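Local structure of tail spike protein gp49 (Pseudomonas phage LKA1, 4RU4) at residues A18-V23 / Q61-S66; A186-Y191 / A335-Y340. The protein serves as the tailspike of phage LKA1, a trimeric lyase of the O-specific polysaccharide of Pseudomonas that probably degrades this surface layer during virus entry. One frame throughout, in Å; residues are numbered along the deposited sequence.

Contact 1: residues A18-V23 / Q61-S66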
ATOM      1  N   ALA B  18     -39.947 -17.987  -5.034  1.00 14.18           N
ATOM      2  CA  ALA B  18     -41.313 -18.239  -4.550  1.00 14.24           C
ATOM      3  C   ALA B  18     -42.370 -18.020  -5.624  1.00 15.61           C
ATOM      4  O   ALA B  18     -43.316 -18.803  -5.742  1.00 14.01           O
ATOM      5  CB  ALA B  18     -41.633 -17.357  -3.329  1.00 17.19           C
ATOM      6  N   GLN B  19     -42.207 -16.959  -6.413  1.00 17.12           N
ATOM      7  CA  GLN B  19     -43.157 -16.638  -7.476  1.00 18.63           C
ATOM      8  C   GLN B  19     -43.187 -17.720  -8.524  1.00 17.06           C
ATOM      9  O   GLN B  19     -44.142 -17.809  -9.292  1.00 16.36           O
ATOM     10  CB  GLN B  19     -42.786 -15.333  -8.182  1.00 21.18           C
ATOM     11  CG  GLN B  19     -42.947 -14.097  -7.344  1.00 30.46           C
ATOM     12  CD  GLN B  19     -42.630 -12.840  -8.136  1.00 37.75           C
ATOM     13  OE1 GLN B  19     -41.728 -12.834  -8.974  1.00 35.83           O
ATOM     14  NE2 GLN B  19     -43.394 -11.779  -7.898  1.00 42.24           N
ATOM     15  N   PHE B  20     -42.111 -18.500  -8.597  1.00 11.37           N
ATOM     16  CA  PHE B  20     -42.036 -19.580  -9.559  1.00 12.67           C
ATOM     17  C   PHE B  20     -42.205 -20.931  -8.880  1.00 16.20           C
ATOM     18  O   PHE B  20     -41.873 -21.977  -9.460  1.00 14.73           O
ATOM     19  CB  PHE B  20     -40.747 -19.498 -10.382  1.00 12.01           C
ATOM     20  CG  PHE B  20     -40.701 -18.306 -11.299  1.00 14.71           C
ATOM     21  CD1 PHE B  20     -40.270 -17.081 -10.832  1.00 12.55           C
ATOM     22  CD2 PHE B  20     -41.142 -18.401 -12.619  1.00 18.42           C
ATOM     23  CE1 PHE B  20     -40.248 -15.957 -11.661  1.00 15.26           C
ATOM     24  CE2 PHE B  20     -41.128 -17.266 -13.466  1.00 18.54           C
ATOM     25  CZ  PHE B  20     -40.674 -16.056 -12.979  1.00 18.12           C
ATOM     26  N   GLY B  21     -42.718 -20.915  -7.647  1.00 13.12           N
ATOM     27  CA  GLY B  21     -43.087 -22.152  -6.976  1.00 12.64           C
ATOM     28  C   GLY B  21     -42.080 -22.791  -6.029  1.00 14.46           C
ATOM     29  O   GLY B  21     -42.328 -23.878  -5.533  1.00 13.48           O
ATOM     30  N   ALA B  22     -40.963 -22.119  -5.750  1.00 15.08           N
ATOM     31  CA  ALA B  22     -39.950 -22.649  -4.838  1.00 12.90           C
ATOM     32  C   ALA B  22     -40.510 -22.961  -3.444  1.00 18.33           C
ATOM     33  O   ALA B  22     -41.486 -22.332  -2.986  1.00 16.66           O
ATOM     34  CB  ALA B  22     -38.789 -21.641  -4.703  1.00 10.14           C
ATOM     35  N   VAL B  23     -39.860 -23.901  -2.757  1.00 17.07           N
ATOM     36  CA  VAL B  23     -40.177 -24.169  -1.354  1.00 16.25           C
ATOM     37  C   VAL B  23     -39.088 -23.578  -0.438  1.00 16.51           C
ATOM     38  O   VAL B  23     -39.380 -22.770   0.439  1.00 15.41           O
ATOM     39  CB  VAL B  23     -40.313 -25.676  -1.085  1.00 14.83           C
ATOM     40  CG1 VAL B  23     -40.755 -25.929   0.373  1.00 14.94           C
ATOM     41  CG2 VAL B  23     -41.298 -26.294  -2.063  1.00 14.12           C
ATOM     42  N   GLN B  61     -34.281 -21.784 -11.627  1.00  8.63           N
ATOM     43  CA  GLN B  61     -33.918 -21.724 -13.050  1.00  8.61           C
ATOM     44  C   GLN B  61     -34.943 -20.932 -13.847  1.00  8.71           C
ATOM     45  O   GLN B  61     -34.574 -20.134 -14.726  1.00 11.71           O
ATOM     46  CB  GLN B  61     -33.719 -23.126 -13.668  1.00  8.59           C
ATOM     47  CG  GLN B  61     -33.202 -23.069 -15.109  1.00  8.56           C
ATOM     48  CD  GLN B  61     -31.792 -22.478 -15.181  1.00 12.23           C
ATOM     49  OE1 GLN B  61     -30.842 -23.048 -14.641  1.00 11.75           O
ATOM     50  NE2 GLN B  61     -31.661 -21.323 -15.824  1.00  9.15           N
ATOM     51  N   ALA B  62     -36.223 -21.148 -13.550  1.00  8.81           N
ATOM     52  CA  ALA B  62     -37.297 -20.421 -14.254  1.00 10.80           C
ATOM     53  C   ALA B  62     -37.243 -18.924 -13.952  1.00 13.60           C
ATOM     54  O   ALA B  62     -37.503 -18.075 -14.837  1.00 13.28           O
ATOM     55  CB  ALA B  62     -38.686 -20.992 -13.903  1.00  9.67           C
ATOM     56  N   ALA B  63     -36.898 -18.593 -12.711  1.00 10.99           N
ATOM     57  CA  ALA B  63     -36.758 -17.186 -12.336  1.00 11.47           C
ATOM     58  C   ALA B  63     -35.630 -16.527 -13.131  1.00 12.79           C
ATOM     59  O   ALA B  63     -35.796 -15.427 -13.678  1.00 12.82           O
ATOM     60  CB  ALA B  63     -36.499 -17.043 -10.819  1.00  9.53           C
ATOM     61  N   VAL B  64     -34.474 -17.190 -13.170  1.00 11.79           N
ATOM     62  CA  VAL B  64     -33.366 -16.720 -13.992  1.00 10.17           C
ATOM     63  C   VAL B  64     -33.810 -16.580 -15.443  1.00 13.39           C
ATOM     64  O   VAL B  64     -33.524 -15.576 -16.088  1.00 13.77           O
ATOM     65  CB  VAL B  64     -32.145 -17.659 -13.889  1.00  9.22           C
ATOM     66  CG1 VAL B  64     -31.136 -17.369 -14.987  1.00 11.77           C
ATOM     67  CG2 VAL B  64     -31.497 -17.526 -12.497  1.00  8.69           C
ATOM     68  N   ASP B  65     -34.520 -17.590 -15.949  1.00  8.74           N
ATOM     69  CA  ASP B  65     -34.948 -17.610 -17.341  1.00 14.02           C
ATOM     70  C   ASP B  65     -35.891 -16.469 -17.688  1.00 13.66           C
ATOM     71  O   ASP B  65     -36.038 -16.113 -18.852  1.00 13.67           O
ATOM     72  CB  ASP B  65     -35.632 -18.939 -17.677  1.00 12.48           C
ATOM     73  CG  ASP B  65     -34.630 -20.094 -17.828  1.00 14.64           C
ATOM     74  OD1 ASP B  65     -33.418 -19.833 -17.810  1.00 13.15           O
ATOM     75  OD2 ASP B  65     -35.064 -21.253 -17.959  1.00 15.60           O
ATOM     76  N   SER B  66     -36.537 -15.902 -16.680  1.00 12.40           N
ATOM     77  CA  SER B  66     -37.448 -14.804 -16.923  1.00 15.49           C
ATOM     78  C   SER B  66     -36.723 -13.585 -17.507  1.00 17.54           C
ATOM     79  O   SER B  66     -37.359 -12.727 -18.123  1.00 14.98           O
ATOM     80  CB  SER B  66     -38.179 -14.405 -15.633  1.00 15.49           C
ATOM     81  OG  SER B  66     -37.367 -13.549 -14.819  1.00 15.34           O
TER
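F20 and A63 are the closest backbone positions, with F20 CA 6.4 Å from A63 CA, where the loop just after the 3-10 turn 18-19 meets the C-terminal part of helix 55-65. The phenyl ring of F20 makes the whole contact from its side. One face lies over the helix backbone. A63 CA sits 3.9 Å from the centroid of the F20 ring and 19° off its normal, a CH-pi contact. The ring has methyl groups near two of its atoms. F20 CD2 is 3.8 Å from A62 CB. F20 CD1 is 3.8 Å from A63 CB. Further out, F20 CZ approaches S66 CB obliquely at 4.0 Å. The F20 ring is placed here by a chi1 of -68°, which sets CG beside the backbone N and anti to the carbonyl carbon.

S66 is itself tied back to the helix. Its OG donates to A63 O over 2.7 Å, in the carbonyl plane, and also bonds to A68 N. A63 O accepts from S66 N too, so two donors of S66 meet at one carbonyl oxygen. No hydrogen bond joins the two segments.

This is plain packing of an N-terminal loop on a helix through one aromatic ring. V15 and A59 also touch F20, and V23 N bonds to D56 earlier on helix 55-65. The helix packs in turn on strand 82-86, where Q61 and V64 touch I83.

Contact 2: residues A186-Y191 / A335-Y340; sequences ALYAAY and AEDCSY
Y188 reaches from the loop 186-191 to D337 and E336, and its two ends meet the strand segment in different ways. The tight part is at the hydroxyl. Y188 OH donates a short hydrogen bond of 2.5 Å to D337 OD2, which uses its anti lone pair. The oxygen lies at the edge of the ring, near its plane. The aspartate arm comes in nearly perpendicular to the tyrosine, with ring and carboxylate planes 50° apart, and Y188 CE2 also comes within 3.7 Å of D337 CB. D337 OD1 is taken by a salt bridge to R312, so both carboxylate oxygens are engaged and the group is held against rotation. Y188 OH has a second partner in Y346 OH of a neighbouring subunit.

D337 stands at a corner of the parallel beta-helix, the fold of the pectin lyase-like family. Strand 335-336 pairs in parallel with 308-309, and after the corner strand 338-341 does so with 312-314. D337 takes the left-handed conformation (phi 66°), and the chain turns there from one face of the beta-helix to the next. The loop 186-191 comes from the Ig-like domain, so the contact ties that domain to the wall of the beta-helix.

The looser part lies toward the backbone of Y188. The E336 side chain is extended, with CG anti to its backbone N (chi1 167°), and runs alongside the tyrosine, pointing the other way. E336 CD meets Y188 CD2 obliquely at 3.7 Å. Here water does the joining. One molecule donates to both Y188 O and E336 OE2, each at 2.9 Å. A second donates to E336 OE1 at 2.8 Å and only weakly to Y188 O. E336 OE1 has its strongest partner in R309, through a salt bridge at NE.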
ATOM      1  N   ALA B 186      -2.397   0.963 -24.148  1.00  9.39           N
ATOM      2  CA  ALA B 186      -1.382   0.410 -25.069  1.00 12.20           C
ATOM      3  C   ALA B 186      -1.306  -1.124 -25.012  1.00  8.54           C
ATOM      4  O   ALA B 186      -1.415  -1.730 -23.947  1.00  6.24           O
ATOM      5  CB  ALA B 186      -0.030   1.026 -24.754  1.00 11.64           C
ATOM      6  N   LEU B 187      -1.126  -1.750 -26.173  1.00 11.39           N
ATOM      7  CA  LEU B 187      -0.934  -3.198 -26.231  1.00 11.08           C
ATOM      8  C   LEU B 187       0.285  -3.646 -25.426  1.00 11.58           C
ATOM      9  O   LEU B 187       1.343  -3.015 -25.502  1.00  8.97           O
ATOM     10  CB  LEU B 187      -0.764  -3.654 -27.685  1.00  9.95           C
ATOM     11  CG  LEU B 187      -1.972  -3.567 -28.640  1.00  9.10           C
ATOM     12  CD1 LEU B 187      -1.534  -4.017 -30.018  1.00  7.70           C
ATOM     13  CD2 LEU B 187      -3.199  -4.412 -28.171  1.00  7.35           C
ATOM     14  N   TYR B 188       0.134  -4.737 -24.669  1.00  8.27           N
ATOM     15  CA  TYR B 188       1.254  -5.349 -23.954  1.00  5.53           C
ATOM     16  C   TYR B 188       2.222  -6.040 -24.918  1.00  8.20           C
ATOM     17  O   TYR B 188       3.398  -6.167 -24.615  1.00  9.36           O
ATOM     18  CB  TYR B 188       0.760  -6.406 -22.976  1.00  6.04           C
ATOM     19  CG  TYR B 188       0.233  -5.825 -21.678  1.00  5.69           C
ATOM     20  CD1 TYR B 188      -1.099  -5.444 -21.559  1.00  6.61           C
ATOM     21  CD2 TYR B 188       1.079  -5.662 -20.576  1.00  7.53           C
ATOM     22  CE1 TYR B 188      -1.602  -4.920 -20.382  1.00  7.13           C
ATOM     23  CE2 TYR B 188       0.579  -5.151 -19.366  1.00  5.97           C
ATOM     24  CZ  TYR B 188      -0.763  -4.772 -19.297  1.00  7.38           C
ATOM     25  OH  TYR B 188      -1.273  -4.239 -18.140  1.00  8.23           O
ATOM     26  N   ALA B 189       1.731  -6.492 -26.067  1.00  7.79           N
ATOM     27  CA  ALA B 189       2.554  -7.297 -26.980  1.00  9.44           C
ATOM     28  C   ALA B 189       2.295  -6.971 -28.435  1.00 12.35           C
ATOM     29  O   ALA B 189       1.284  -6.340 -28.788  1.00 10.58           O
ATOM     30  CB  ALA B 189       2.323  -8.839 -26.727  1.00  6.42           C
ATOM     31  N   ALA B 190       3.208  -7.446 -29.277  1.00  9.66           N
ATOM     32  CA  ALA B 190       3.132  -7.275 -30.717  1.00 12.08           C
ATOM     33  C   ALA B 190       2.465  -8.514 -31.285  1.00 11.76           C
ATOM     34  O   ALA B 190       2.604  -9.607 -30.713  1.00 14.27           O
ATOM     35  CB  ALA B 190       4.566  -7.148 -31.290  1.00 16.54           C
ATOM     36  N   TYR B 191       1.754  -8.360 -32.403  1.00 12.12           N
ATOM     37  CA  TYR B 191       1.074  -9.475 -33.076  1.00 11.89           C
ATOM     38  C   TYR B 191       1.299  -9.419 -34.585  1.00 14.93           C
ATOM     39  O   TYR B 191       1.177  -8.343 -35.197  1.00 12.47           O
ATOM     40  CB  TYR B 191      -0.430  -9.457 -32.790  1.00 12.16           C
ATOM     41  CG  TYR B 191      -0.680  -9.508 -31.306  1.00 11.21           C
ATOM     42  CD1 TYR B 191      -0.553 -10.703 -30.610  1.00  9.08           C
ATOM     43  CD2 TYR B 191      -0.962  -8.345 -30.596  1.00  6.90           C
ATOM     44  CE1 TYR B 191      -0.734 -10.751 -29.242  1.00  9.07           C
ATOM     45  CE2 TYR B 191      -1.125  -8.373 -29.215  1.00  7.05           C
ATOM     46  CZ  TYR B 191      -1.013  -9.581 -28.539  1.00  9.02           C
ATOM     47  OH  TYR B 191      -1.172  -9.609 -27.160  1.00 10.42           O
ATOM     48  N   ALA B 335       0.932 -15.214 -16.535  1.00  6.71           N
ATOM     49  CA  ALA B 335       0.526 -13.964 -15.909  1.00  5.93           C
ATOM     50  C   ALA B 335       1.509 -12.881 -16.324  1.00  9.14           C
ATOM     51  O   ALA B 335       2.700 -13.143 -16.409  1.00  8.54           O
ATOM     52  CB  ALA B 335       0.511 -14.096 -14.363  1.00  6.15           C
ATOM     53  N   GLU B 336       1.021 -11.673 -16.592  1.00  7.52           N
ATOM     54  CA  GLU B 336       1.910 -10.517 -16.784  1.00  7.79           C
ATOM     55  C   GLU B 336       1.326  -9.289 -16.117  1.00  8.82           C
ATOM     56  O   GLU B 336       0.147  -8.999 -16.328  1.00  6.14           O
ATOM     57  CB  GLU B 336       2.145 -10.228 -18.266  1.00  8.31           C
ATOM     58  CG  GLU B 336       2.788  -8.869 -18.525  1.00 10.91           C
ATOM     59  CD  GLU B 336       3.232  -8.653 -19.971  1.00  9.21           C
ATOM     60  OE1 GLU B 336       2.706  -9.305 -20.889  1.00 11.57           O
ATOM     61  OE2 GLU B 336       4.122  -7.809 -20.187  1.00 12.61           O
ATOM     62  N   ASP B 337       2.124  -8.565 -15.321  1.00  5.52           N
ATOM     63  CA  ASP B 337       1.660  -7.286 -14.791  1.00  6.38           C
ATOM     64  C   ASP B 337       0.493  -7.550 -13.846  1.00  5.72           C
ATOM     65  O   ASP B 337      -0.585  -6.983 -13.982  1.00  6.58           O
ATOM     66  CB  ASP B 337       1.232  -6.318 -15.920  1.00  7.39           C
ATOM     67  CG  ASP B 337       0.966  -4.900 -15.417  1.00  9.77           C
ATOM     68  OD1 ASP B 337       1.487  -4.529 -14.339  1.00  9.05           O
ATOM     69  OD2 ASP B 337       0.236  -4.147 -16.100  1.00 11.91           O
ATOM     70  N   CYS B 338       0.700  -8.450 -12.897  1.00  6.86           N
ATOM     71  CA  CYS B 338      -0.322  -8.715 -11.888  1.00  5.25           C
ATOM     72  C   CYS B 338       0.321  -8.595 -10.512  1.00  5.15           C
ATOM     73  O   CYS B 338       1.544  -8.639 -10.394  1.00  5.85           O
ATOM     74  CB  CYS B 338      -0.855 -10.132 -12.047  1.00  6.73           C
ATOM     75  SG  CYS B 338      -1.829 -10.427 -13.530  1.00  7.67           S
ATOM     76  N   SER B 339      -0.494  -8.494  -9.451  1.00  7.69           N
ATOM     77  CA  SER B 339       0.075  -8.340  -8.112  1.00  5.63           C
ATOM     78  C   SER B 339      -0.868  -8.762  -7.001  1.00  5.77           C
ATOM     79  O   SER B 339      -2.098  -8.831  -7.201  1.00  4.97           O
ATOM     80  CB  SER B 339       0.515  -6.876  -7.854  1.00  5.64           C
ATOM     81  OG  SER B 339      -0.558  -5.944  -8.051  1.00  5.22           O
ATOM     82  N   TYR B 340      -0.267  -9.075  -5.845  1.00  6.16           N
ATOM     83  CA  TYR B 340      -0.972  -9.124  -4.548  1.00  7.78           C
ATOM     84  C   TYR B 340      -0.504  -7.890  -3.759  1.00  8.36           C
ATOM     85  O   TYR B 340       0.687  -7.584  -3.723  1.00  9.15           O
ATOM     86  CB  TYR B 340      -0.638 -10.407  -3.753  1.00  4.88           C
ATOM     87  CG  TYR B 340      -1.249 -11.688  -4.312  1.00  8.53           C
ATOM     88  CD1 TYR B 340      -0.689 -12.329  -5.397  1.00  7.74           C
ATOM     89  CD2 TYR B 340      -2.388 -12.254  -3.735  1.00  7.87           C
ATOM     90  CE1 TYR B 340      -1.263 -13.506  -5.929  1.00  7.80           C
ATOM     91  CE2 TYR B 340      -2.953 -13.433  -4.256  1.00  6.13           C
ATOM     92  CZ  TYR B 340      -2.381 -14.041  -5.343  1.00  8.13           C
ATOM     93  OH  TYR B 340      -2.931 -15.178  -5.878  1.00 12.55           O
TER
HETATM   94  O   HOH W   1       4.609  -5.654 -22.040  1.00 26.89           O
HETATM   95  O   HOH W   2       4.400  -9.077 -23.160  1.00 27.93           O

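Overall arrangement
The two contacts are separate. Their centres lie 42 Å apart and their nearest atoms about 29 Å apart. Both segments of contact 1 precede those of contact 2 in sequence. Contact 1 is in the N-terminal region, its centre about 41 Å from the centre of the chain. Contact 2 is much nearer the middle, with its centre about 14 Å from that of the chain. No other subunit touches the segments of contact 1, whereas contact 2 reaches a second subunit of the trimer. Both lie away from the calcium site formed with G368 and D394. A molecule of 1,2-ethanediol, probably from the crystallisation liquor, lies about 4 Å from the side chain of A62 in contact 1.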